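Amine Dehydrogenase (Pseudomonas putida, PDB 1JMX) probably oxidises primary amines to aldehydes and ammonia, and this chain is probably its beta-propeller subunit, packed against a neighbouring subunit at a heme c. Local coordinates at residues 84-87 against 88-91; 113-117 against 118-122; 164-167 against 168-171; 181-184 against 185-189. All blocks are in the same frame, centred on the assembly; numbering follows the deposited sequence.

Contact 1: residues 84-87 against 88-91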
loop_
_atom_site.group_PDB
_atom_site.type_symbol
_atom_site.label_atom_id
_atom_site.label_comp_id
_atom_site.label_asym_id
_atom_site.label_seq_id
_atom_site.Cartn_x
_atom_site.Cartn_y
_atom_site.Cartn_z
ATOM N N SER B 84 -13.757 -21.751 -14.850
ATOM C CA SER B 84 -13.791 -20.911 -16.049
ATOM C C SER B 84 -14.312 -21.686 -17.250
ATOM O O SER B 84 -13.626 -21.787 -18.268
ATOM C CB SER B 84 -12.396 -20.377 -16.369
ATOM O OG SER B 84 -11.901 -19.608 -15.304
ATOM N N SER B 85 -15.528 -22.211 -17.142
ATOM C CA SER B 85 -16.125 -22.990 -18.224
ATOM C C SER B 85 -16.825 -22.154 -19.291
ATOM O O SER B 85 -17.101 -22.654 -20.380
ATOM C CB SER B 85 -17.080 -24.040 -17.668
ATOM O OG SER B 85 -18.120 -23.429 -16.936
ATOM N N VAL B 86 -17.139 -20.902 -18.974
ATOM C CA VAL B 86 -17.786 -20.016 -19.941
ATOM C C VAL B 86 -16.700 -19.408 -20.831
ATOM O O VAL B 86 -15.735 -18.827 -20.329
ATOM C CB VAL B 86 -18.597 -18.903 -19.240
ATOM C CG1 VAL B 86 -19.203 -17.950 -20.261
ATOM C CG2 VAL B 86 -19.681 -19.523 -18.383
ATOM N N PRO B 87 -16.848 -19.539 -22.166
ATOM C CA PRO B 87 -15.899 -19.022 -23.159
ATOM C C PRO B 87 -15.562 -17.543 -22.996
ATOM O O PRO B 87 -16.463 -16.718 -22.851
ATOM C CB PRO B 87 -16.628 -19.268 -24.486
ATOM C CG PRO B 87 -17.469 -20.452 -24.203
ATOM C CD PRO B 87 -18.006 -20.159 -22.834
ATOM N N GLY B 88 -14.265 -17.224 -23.021
ATOM C CA GLY B 88 -13.809 -15.847 -22.911
ATOM C C GLY B 88 -13.896 -15.176 -21.548
ATOM O O GLY B 88 -13.743 -13.953 -21.445
ATOM N N GLU B 89 -14.135 -15.967 -20.504
ATOM C CA GLU B 89 -14.245 -15.448 -19.146
ATOM C C GLU B 89 -13.322 -16.176 -18.183
ATOM O O GLU B 89 -13.046 -17.362 -18.342
ATOM C CB GLU B 89 -15.693 -15.554 -18.639
ATOM C CG GLU B 89 -16.607 -14.435 -19.102
ATOM C CD GLU B 89 -18.078 -14.685 -18.793
ATOM O OE1 GLU B 89 -18.399 -15.304 -17.756
ATOM O OE2 GLU B 89 -18.924 -14.244 -19.594
ATOM N N VAL B 90 -12.809 -15.432 -17.209
ATOM C CA VAL B 90 -11.942 -15.986 -16.178
ATOM C C VAL B 90 -12.755 -15.951 -14.882
ATOM O O VAL B 90 -13.238 -14.896 -14.471
ATOM C CB VAL B 90 -10.634 -15.164 -16.013
ATOM C CG1 VAL B 90 -9.760 -15.774 -14.917
ATOM C CG2 VAL B 90 -9.868 -15.124 -17.330
ATOM N N GLY B 91 -12.941 -17.118 -14.275
ATOM C CA GLY B 91 -13.710 -17.211 -13.050
ATOM C C GLY B 91 -12.905 -17.425 -11.782
ATOM O O GLY B 91 -12.048 -18.306 -11.706
HETATM O O HOH W 1 -10.908 -20.499 -13.122
HETATM O O HOH W 2 -17.293 -14.081 -22.223
#

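Contact 2: residues 113-117 against 118-122. With HEC (heme c), chain F.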
loop_
_atom_site.group_PDB
_atom_site.type_symbol
_atom_site.label_atom_id
_atom_site.label_comp_id
_atom_site.label_asym_id
_atom_site.label_seq_id
_atom_site.Cartn_x
_atom_site.Cartn_y
_atom_site.Cartn_z
ATOM N N THR B 113 -14.800 -12.615 -15.068
ATOM C CA THR B 113 -14.381 -11.414 -15.765
ATOM C C THR B 113 -14.112 -11.773 -17.213
ATOM O O THR B 113 -13.345 -12.678 -17.515
ATOM C CB THR B 113 -13.097 -10.803 -15.177
ATOM O OG1 THR B 113 -13.296 -10.523 -13.789
ATOM C CG2 THR B 113 -12.747 -9.503 -15.900
ATOM N N GLN B 114 -14.784 -11.077 -18.108
ATOM C CA GLN B 114 -14.591 -11.301 -19.520
ATOM C C GLN B 114 -13.331 -10.528 -19.908
ATOM O O GLN B 114 -13.272 -9.311 -19.743
ATOM C CB GLN B 114 -15.808 -10.780 -20.274
ATOM C CG GLN B 114 -15.824 -11.100 -21.744
ATOM C CD GLN B 114 -17.052 -10.538 -22.418
ATOM O OE1 GLN B 114 -17.311 -9.339 -22.353
ATOM N NE2 GLN B 114 -17.830 -11.406 -23.049
ATOM N N ARG B 115 -12.294 -11.243 -20.333
ATOM C CA ARG B 115 -11.051 -10.598 -20.742
ATOM C C ARG B 115 -10.933 -10.539 -22.256
ATOM O O ARG B 115 -10.741 -11.562 -22.917
ATOM C CB ARG B 115 -9.839 -11.318 -20.164
ATOM C CG ARG B 115 -9.675 -11.137 -18.686
ATOM C CD ARG B 115 -8.413 -11.801 -18.195
ATOM N NE ARG B 115 -8.185 -11.502 -16.784
ATOM C CZ ARG B 115 -7.100 -11.852 -16.101
ATOM N NH1 ARG B 115 -6.129 -12.530 -16.700
ATOM N NH2 ARG B 115 -6.977 -11.498 -14.823
ATOM N N LEU B 116 -11.094 -9.337 -22.800
ATOM C CA LEU B 116 -10.997 -9.121 -24.238
ATOM C C LEU B 116 -9.613 -8.570 -24.593
ATOM O O LEU B 116 -8.768 -8.364 -23.716
ATOM C CB LEU B 116 -12.124 -8.197 -24.727
ATOM C CG LEU B 116 -13.541 -8.731 -24.464
ATOM C CD1 LEU B 116 -14.587 -7.950 -25.238
ATOM C CD2 LEU B 116 -13.594 -10.180 -24.887
ATOM N N ASN B 117 -9.389 -8.358 -25.883
ATOM C CA ASN B 117 -8.113 -7.874 -26.387
ATOM C C ASN B 117 -7.574 -6.579 -25.785
ATOM O O ASN B 117 -6.387 -6.490 -25.484
ATOM C CB ASN B 117 -8.177 -7.748 -27.913
ATOM C CG ASN B 117 -9.344 -6.904 -28.378
ATOM O OD1 ASN B 117 -10.505 -7.229 -28.120
ATOM N ND2 ASN B 117 -9.045 -5.808 -29.059
ATOM N N ASP B 118 -8.450 -5.599 -25.577
ATOM C CA ASP B 118 -8.037 -4.297 -25.053
ATOM C C ASP B 118 -8.784 -3.771 -23.819
ATOM O O ASP B 118 -8.655 -2.597 -23.475
ATOM C CB ASP B 118 -8.102 -3.249 -26.174
ATOM C CG ASP B 118 -9.521 -2.978 -26.649
ATOM O OD1 ASP B 118 -10.436 -3.752 -26.319
ATOM O OD2 ASP B 118 -9.733 -1.974 -27.353
ATOM N N HIS B 119 -9.580 -4.619 -23.176
ATOM C CA HIS B 119 -10.317 -4.216 -21.980
ATOM C C HIS B 119 -10.955 -5.396 -21.249
ATOM O O HIS B 119 -11.009 -6.505 -21.774
ATOM C CB HIS B 119 -11.384 -3.158 -22.320
ATOM C CG HIS B 119 -12.551 -3.690 -23.092
ATOM N ND1 HIS B 119 -12.502 -3.927 -24.448
ATOM C CD2 HIS B 119 -13.796 -4.047 -22.696
ATOM C CE1 HIS B 119 -13.661 -4.409 -24.856
ATOM N NE2 HIS B 119 -14.464 -4.492 -23.811
ATOM N N TYR B 120 -11.370 -5.160 -20.008
ATOM C CA TYR B 120 -12.030 -6.174 -19.196
ATOM C C TYR B 120 -13.464 -5.744 -18.977
ATOM O O TYR B 120 -13.789 -4.556 -19.023
ATOM C CB TYR B 120 -11.401 -6.297 -17.807
ATOM C CG TYR B 120 -10.020 -6.890 -17.724
ATOM C CD1 TYR B 120 -9.437 -7.126 -16.477
ATOM C CD2 TYR B 120 -9.276 -7.186 -18.868
ATOM C CE1 TYR B 120 -8.155 -7.632 -16.368
ATOM C CE2 TYR B 120 -7.984 -7.699 -18.770
ATOM C CZ TYR B 120 -7.433 -7.916 -17.511
ATOM O OH TYR B 120 -6.163 -8.409 -17.386
ATOM N N VAL B 121 -14.317 -6.725 -18.716
ATOM C CA VAL B 121 -15.716 -6.464 -18.431
ATOM C C VAL B 121 -16.067 -7.409 -17.307
ATOM O O VAL B 121 -15.969 -8.619 -17.458
ATOM C CB VAL B 121 -16.648 -6.733 -19.641
ATOM C CG1 VAL B 121 -18.081 -6.395 -19.279
ATOM C CG2 VAL B 121 -16.222 -5.899 -20.839
ATOM N N VAL B 122 -16.396 -6.847 -16.154
ATOM C CA VAL B 122 -16.769 -7.655 -15.003
ATOM C C VAL B 122 -18.215 -8.084 -15.225
ATOM O O VAL B 122 -19.059 -7.283 -15.623
ATOM C CB VAL B 122 -16.620 -6.869 -13.670
ATOM C CG1 VAL B 122 -16.939 -7.760 -12.491
ATOM C CG2 VAL B 122 -15.205 -6.336 -13.536
HETATM FE FE HEC F . -2.445 -2.460 -23.941
HETATM C CHA HEC F . -5.054 -1.696 -21.947
HETATM C CHB HEC F . -1.471 0.779 -23.924
HETATM C CHC HEC F . 0.181 -3.237 -25.980
HETATM C CHD HEC F . -3.434 -5.746 -23.974
HETATM N NA HEC F . -3.118 -0.816 -23.115
HETATM C C1A HEC F . -4.217 -0.662 -22.311
HETATM C C2A HEC F . -4.382 0.727 -21.900
HETATM C C3A HEC F . -3.372 1.412 -22.459
HETATM C C4A HEC F . -2.587 0.457 -23.211
HETATM C CMA HEC F . -3.114 2.899 -22.324
HETATM C CAA HEC F . -5.482 1.266 -21.015
HETATM C CBA HEC F . -4.977 1.350 -19.592
HETATM C CGA HEC F . -6.015 1.878 -18.620
HETATM O O1A HEC F . -7.146 2.185 -19.032
HETATM O O2A HEC F . -5.688 1.985 -17.423
HETATM N NB HEC F . -0.970 -1.461 -24.765
HETATM C C1B HEC F . -0.700 -0.094 -24.657
HETATM C C2B HEC F . 0.446 0.319 -25.395
HETATM C C3B HEC F . 0.911 -0.819 -25.991
HETATM C C4B HEC F . 0.042 -1.917 -25.592
HETATM C CMB HEC F . 1.007 1.754 -25.491
HETATM C CAB HEC F . 2.119 -0.842 -26.906
HETATM C CBB HEC F . 3.516 -0.959 -26.288
HETATM N NC HEC F . -1.773 -4.132 -24.787
HETATM C C1C HEC F . -0.661 -4.273 -25.608
HETATM C C2C HEC F . -0.482 -5.637 -26.037
HETATM C C3C HEC F . -1.485 -6.338 -25.499
HETATM C C4C HEC F . -2.292 -5.405 -24.705
HETATM C CMC HEC F . 0.637 -6.147 -26.945
HETATM C CAC HEC F . -1.828 -7.766 -25.894
HETATM C CBC HEC F . -1.167 -8.962 -25.238
HETATM N ND HEC F . -3.929 -3.511 -23.130
HETATM C C1D HEC F . -4.204 -4.857 -23.232
HETATM C C2D HEC F . -5.402 -5.229 -22.468
HETATM C C3D HEC F . -5.832 -4.061 -21.908
HETATM C C4D HEC F . -4.926 -3.032 -22.324
HETATM C CMD HEC F . -6.021 -6.626 -22.339
HETATM C CAD HEC F . -7.039 -3.826 -21.001
HETATM C CBD HEC F . -6.819 -4.090 -19.520
HETATM C CGD HEC F . -5.709 -3.259 -18.924
HETATM O O1D HEC F . -4.641 -3.805 -18.635
HETATM O O2D HEC F . -5.891 -2.048 -18.735
#

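Contact 3: residues 164-167 against 168-171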
loop_
_atom_site.group_PDB
_atom_site.type_symbol
_atom_site.label_atom_id
_atom_site.label_comp_id
_atom_site.label_asym_id
_atom_site.label_seq_id
_atom_site.Cartn_x
_atom_site.Cartn_y
_atom_site.Cartn_z
ATOM N N ALA B 164 -22.843 -16.508 2.676
ATOM C CA ALA B 164 -22.394 -15.274 3.297
ATOM C C ALA B 164 -22.137 -14.240 2.203
ATOM O O ALA B 164 -21.323 -14.459 1.307
ATOM C CB ALA B 164 -21.129 -15.518 4.115
ATOM N N GLY B 165 -22.898 -13.154 2.246
ATOM C CA GLY B 165 -22.745 -12.073 1.285
ATOM C C GLY B 165 -23.057 -10.800 2.042
ATOM O O GLY B 165 -22.774 -10.744 3.234
ATOM N N PRO B 166 -23.591 -9.749 1.397
ATOM C CA PRO B 166 -23.912 -8.513 2.129
ATOM C C PRO B 166 -24.776 -8.900 3.333
ATOM O O PRO B 166 -24.665 -8.315 4.402
ATOM C CB PRO B 166 -24.698 -7.709 1.098
ATOM C CG PRO B 166 -23.998 -8.081 -0.185
ATOM C CD PRO B 166 -23.832 -9.588 -0.049
ATOM N N ASP B 167 -25.617 -9.913 3.122
ATOM C CA ASP B 167 -26.474 -10.502 4.144
ATOM C C ASP B 167 -26.241 -12.012 4.023
ATOM O O ASP B 167 -25.666 -12.479 3.040
ATOM C CB ASP B 167 -27.955 -10.217 3.873
ATOM C CG ASP B 167 -28.341 -8.763 4.113
ATOM O OD1 ASP B 167 -27.854 -8.136 5.082
ATOM O OD2 ASP B 167 -29.168 -8.251 3.334
ATOM N N ILE B 168 -26.613 -12.767 5.049
ATOM C CA ILE B 168 -26.475 -14.214 4.984
ATOM C C ILE B 168 -27.776 -14.689 4.334
ATOM O O ILE B 168 -28.866 -14.275 4.742
ATOM C CB ILE B 168 -26.322 -14.862 6.381
ATOM C CG1 ILE B 168 -25.157 -14.222 7.135
ATOM C CG2 ILE B 168 -26.097 -16.374 6.254
ATOM C CD1 ILE B 168 -23.846 -14.307 6.426
ATOM N N TYR B 169 -27.647 -15.501 3.290
ATOM C CA TYR B 169 -28.789 -16.023 2.563
ATOM C C TYR B 169 -28.964 -17.517 2.760
ATOM O O TYR B 169 -28.029 -18.226 3.100
ATOM C CB TYR B 169 -28.631 -15.761 1.069
ATOM C CG TYR B 169 -28.245 -14.355 0.727
ATOM C CD1 TYR B 169 -26.974 -14.072 0.237
ATOM C CD2 TYR B 169 -29.149 -13.307 0.873
ATOM C CE1 TYR B 169 -26.615 -12.788 -0.105
ATOM C CE2 TYR B 169 -28.798 -12.012 0.535
ATOM C CZ TYR B 169 -27.531 -11.762 0.047
ATOM O OH TYR B 169 -27.173 -10.489 -0.311
ATOM N N LYS B 170 -30.195 -17.970 2.562
ATOM C CA LYS B 170 -30.541 -19.375 2.658
ATOM C C LYS B 170 -30.966 -19.674 1.231
ATOM O O LYS B 170 -31.939 -19.117 0.734
ATOM C CB LYS B 170 -31.700 -19.565 3.622
ATOM C CG LYS B 170 -32.090 -21.010 3.832
ATOM C CD LYS B 170 -33.274 -21.093 4.774
ATOM C CE LYS B 170 -33.774 -22.513 4.890
ATOM N NZ LYS B 170 -32.681 -23.401 5.367
ATOM N N MET B 171 -30.227 -20.547 0.566
ATOM C CA MET B 171 -30.512 -20.836 -0.829
ATOM C C MET B 171 -30.882 -22.268 -1.173
ATOM O O MET B 171 -30.306 -23.219 -0.650
ATOM C CB MET B 171 -29.324 -20.382 -1.682
ATOM C CG MET B 171 -29.460 -20.626 -3.165
ATOM S SD MET B 171 -28.028 -19.999 -4.014
ATOM C CE MET B 171 -28.758 -19.474 -5.521
HETATM O O HOH W 3 -28.732 -8.002 0.533
#

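Contact 4: residues 181-184 against 185-189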
loop_
_atom_site.group_PDB
_atom_site.type_symbol
_atom_site.label_atom_id
_atom_site.label_comp_id
_atom_site.label_asym_id
_atom_site.label_seq_id
_atom_site.Cartn_x
_atom_site.Cartn_y
_atom_site.Cartn_z
ATOM N N ALA B 181 -31.364 -15.047 5.411
ATOM C CA ALA B 181 -31.432 -15.861 6.612
ATOM C C ALA B 181 -31.005 -15.055 7.838
ATOM O O ALA B 181 -31.511 -15.261 8.950
ATOM C CB ALA B 181 -30.549 -17.095 6.459
ATOM N N LEU B 182 -30.101 -14.105 7.618
ATOM C CA LEU B 182 -29.588 -13.291 8.700
ATOM C C LEU B 182 -29.069 -11.985 8.113
ATOM O O LEU B 182 -28.070 -11.970 7.396
ATOM C CB LEU B 182 -28.472 -14.073 9.413
ATOM C CG LEU B 182 -27.912 -13.746 10.807
ATOM C CD1 LEU B 182 -27.109 -14.941 11.290
ATOM C CD2 LEU B 182 -27.036 -12.502 10.794
ATOM N N PRO B 183 -29.775 -10.874 8.370
ATOM C CA PRO B 183 -29.368 -9.562 7.860
ATOM C C PRO B 183 -28.129 -9.000 8.546
ATOM O O PRO B 183 -28.025 -9.009 9.771
ATOM C CB PRO B 183 -30.602 -8.697 8.126
ATOM C CG PRO B 183 -31.170 -9.296 9.358
ATOM C CD PRO B 183 -31.063 -10.779 9.080
ATOM N N LEU B 184 -27.147 -8.621 7.736
ATOM C CA LEU B 184 -25.910 -8.027 8.228
ATOM C C LEU B 184 -25.909 -6.585 7.752
ATOM O O LEU B 184 -26.206 -5.672 8.526
ATOM C CB LEU B 184 -24.683 -8.771 7.689
ATOM C CG LEU B 184 -24.448 -10.191 8.203
ATOM C CD1 LEU B 184 -23.284 -10.807 7.470
ATOM C CD2 LEU B 184 -24.184 -10.161 9.704
ATOM N N ARG B 185 -25.676 -6.386 6.459
ATOM C CA ARG B 185 -25.671 -5.043 5.915
ATOM C C ARG B 185 -27.029 -4.377 6.101
ATOM O O ARG B 185 -27.112 -3.190 6.417
ATOM C CB ARG B 185 -25.294 -5.029 4.435
ATOM C CG ARG B 185 -24.999 -3.609 3.964
ATOM C CD ARG B 185 -24.635 -3.525 2.513
ATOM N NE ARG B 185 -23.403 -4.233 2.199
ATOM C CZ ARG B 185 -22.876 -4.264 0.981
ATOM N NH1 ARG B 185 -23.474 -3.624 -0.011
ATOM N NH2 ARG B 185 -21.779 -4.964 0.740
ATOM N N ASN B 186 -28.096 -5.143 5.906
ATOM C CA ASN B 186 -29.437 -4.600 6.071
ATOM C C ASN B 186 -30.036 -4.894 7.443
ATOM O O ASN B 186 -31.255 -4.957 7.606
ATOM C CB ASN B 186 -30.341 -5.064 4.936
ATOM C CG ASN B 186 -29.851 -4.584 3.593
ATOM O OD1 ASN B 186 -30.041 -3.420 3.229
ATOM N ND2 ASN B 186 -29.154 -5.454 2.873
ATOM N N TRP B 187 -29.160 -5.087 8.424
ATOM C CA TRP B 187 -29.568 -5.322 9.805
ATOM C C TRP B 187 -29.801 -3.909 10.326
ATOM O O TRP B 187 -28.856 -3.223 10.726
ATOM C CB TRP B 187 -28.415 -5.967 10.586
ATOM C CG TRP B 187 -28.746 -6.448 11.975
ATOM C CD1 TRP B 187 -29.974 -6.472 12.572
ATOM C CD2 TRP B 187 -27.832 -7.030 12.914
ATOM N NE1 TRP B 187 -29.882 -7.043 13.820
ATOM C CE2 TRP B 187 -28.579 -7.394 14.056
ATOM C CE3 TRP B 187 -26.452 -7.282 12.898
ATOM C CZ2 TRP B 187 -27.994 -8.001 15.173
ATOM C CZ3 TRP B 187 -25.870 -7.887 14.003
ATOM C CH2 TRP B 187 -26.643 -8.240 15.128
ATOM N N ASN B 188 -31.037 -3.438 10.241
ATOM C CA ASN B 188 -31.359 -2.089 10.699
ATOM C C ASN B 188 -31.561 -2.061 12.211
ATOM O O ASN B 188 -32.663 -1.841 12.711
ATOM C CB ASN B 188 -32.587 -1.560 9.956
ATOM C CG ASN B 188 -32.260 -1.128 8.538
ATOM O OD1 ASN B 188 -31.888 0.033 8.304
ATOM N ND2 ASN B 188 -32.374 -2.058 7.581
ATOM N N ARG B 189 -30.465 -2.302 12.919
ATOM C CA ARG B 189 -30.439 -2.342 14.368
ATOM C C ARG B 189 -30.165 -0.934 14.910
ATOM O O ARG B 189 -29.047 -0.422 14.783
ATOM C CB ARG B 189 -29.325 -3.297 14.779
ATOM C CG ARG B 189 -29.295 -3.678 16.223
ATOM C CD ARG B 189 -28.059 -4.492 16.455
ATOM N NE ARG B 189 -27.970 -4.989 17.817
ATOM C CZ ARG B 189 -26.917 -5.643 18.292
ATOM N NH1 ARG B 189 -25.869 -5.877 17.508
ATOM N NH2 ARG B 189 -26.906 -6.056 19.550
#

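Contact 1: residues 84-87 against 88-91
S84 and G91 make the tight end of this contact. G91 N donates an almost straight hydrogen bond to S84 OG (2.9 Å, 174°). S84 OG lies beside its own backbone N (chi1 -60°), and this turns it across to the start of the strand. The same hydroxyl gives its proton to a water at 2.6 Å from OG. That water in turn donates to G91 O, so OG both accepts and donates. The other end is a type II beta turn from V86 to E89. It is closed by a longer bond, E89 N to V86 O at 3.3 Å, with the donor tilted out of the carbonyl plane. G88 has a positive phi (73°), which favours glycine at this third turn position. P87 and G88 are exposed here, and a second water bridges P87 O and E89 OE2. V86 and E89 run side by side, with V86 CG1 packed on E89 OE1 at 3.7 Å. The carboxylate has stronger partners beyond the turn, in salt bridges to K123 and R126. The turn thus leads from strand 76-82 into strand 89-99. Backbone bonds link V90 with T113 of strand 105-115, and G88, just before strand 89-99, with R115.

Contact 2: residues 113-117 against 118-122
Q114 and V121 are the hydrogen-bonded pair of this antiparallel hairpin. Q114 N reaches V121 O at 2.8 Å, and V121 N returns a bond to Q114 O. Nearer the bend, L116 N meets H119 O at 3.0 Å, nearly along the C=O axis. Within the bend H119 ND1 donates to D118 OD1 (2.8 Å), in the imidazole plane but from above the carboxylate plane. This bond holds the rotation of the H119 ring, and L116 CB lies over one of its faces. The other oxygen, D118 OD2, is bonded to S25 of a neighbouring subunit.

R115 and Y120 lie side by side on the face of the sheet away from Q114 and V121. The straight R115 chain runs along the ring, and CG makes a CH-pi contact 4.0 Å from the Y120 ring centroid. The guanidinium is turned 17° from the ring plane, and Y120 OH sits over its centre. The opposite ring face meets heme c, with Y120 CE2 3.9 Å from HEC CBD. Y120 OH bonds Q129 of a neighbouring subunit. A serine at Y120 would probably leave the R115 side chain without its flat support and open a gap beside the heme propionate. The bend also touches the heme, N117 O being 3.2 Å from HEC CMD. Strands 105-115 and 120-122 carry the bend from their sheet to the neighbouring subunit, where V122 N bonds its N124.

Contact 3: residues 164-167 against 168-171
A164 and I168 face each other as an antiparallel, non-hydrogen-bonded pair, with their CA atoms 4.5 Å apart. The chain reverses between them through G165, P166 and D167. G165 N donates to D167 O at 3.0 Å and closes the bend. A side chain at G165 would be tight against the Y169 ring and would run into P166 CD. On one side of the hairpin I168 CD1 lies on A164 CA (3.6 Å) and touches A164 CB. On the other, Y169 folds back over the bend. Its CG stands beside the backbone N (chi1 -48°), which carries the ring across D167. D167 O sits over the ring face, toward the rim, 3.3 Å from Y169 CE1. P166 CD packs at 3.5 Å from Y169 OH. A water at the ring edge joins Y169 OH to D167 OD2. Replacing Y169 by alanine would probably uncover D167 O and P166 and leave that water without its second partner. The D167 carboxylate has further bonds, OD1 to L184 N and OD2 to N186 ND2. The Y178 ring meets Y169 edge-to-face. The bend links strands 161-164 and 168-171, and strand 178-182 flanks the latter through I168, while M212 of strand 209-218 packs on A164 and I168.

Contact 4: residues 181-184 against 185-189
With CG anti to the backbone N (chi1 -172°), W187 holds its CG 3.5 Å from P183 O, and the indole leads away from there. The backbone itself puts W187 CB beside the oxygens of P183 and L184. The frame is a type I beta turn from L184 to W187, at the point where the chain leaves edge strand 178-182 of a four-stranded antiparallel sheet, probably one blade of the beta-propeller. Just before it, A181 and L182 both face I168, a classic beta bulge.

The turn is closed by W187 N to L184 O at 3.0 Å. The donor stands well above the carbonyl plane, 69° out of it, and not at a lone pair. W187 CB is 3.2 Å from P183 O. That oxygen is buried by this contact and has no hydrogen-bond partner in the model. P183 CB packs on W187 CB at 4.3 Å; it also lies 3.8 Å from N186 O.

R185 leads away from the turn. Its chain bends at chi3 (-64°), and the guanidinium reaches outward: NH1 makes a salt bridge to D143 of a neighbouring subunit, and NH2 bonds Q149. The turn thus also serves the subunit interface. Beyond it, N188 is the centre of an inverse gamma turn, with a weak bond from R189 N to W187 O. N188 ND2 makes another weak bond, to N186 O. The R189 side chain comes back over the indole, where R189 CD sits 3.7 Å above the W187 ring plane, toward its rim.

Overall arrangement
The four contacts follow one another along the chain without overlap, and they form two pairs. Contacts 1 and 2 have centres about 11 Å apart and meet where strands 89-99 and 105-115 pair in one sheet. Contacts 3 and 4 are about 10 Å apart between centres and share the sheet in which strands 168-171 and 178-182 are neighbours. The pairs do not touch: contacts 2 and 4 are about 34 Å apart between centres, about 14 Å between nearest atoms. The pairs thus belong to two sheets of what is probably one propeller. Contact 2 reaches the heme c, and contacts 2 and 4 both meet neighbouring subunits.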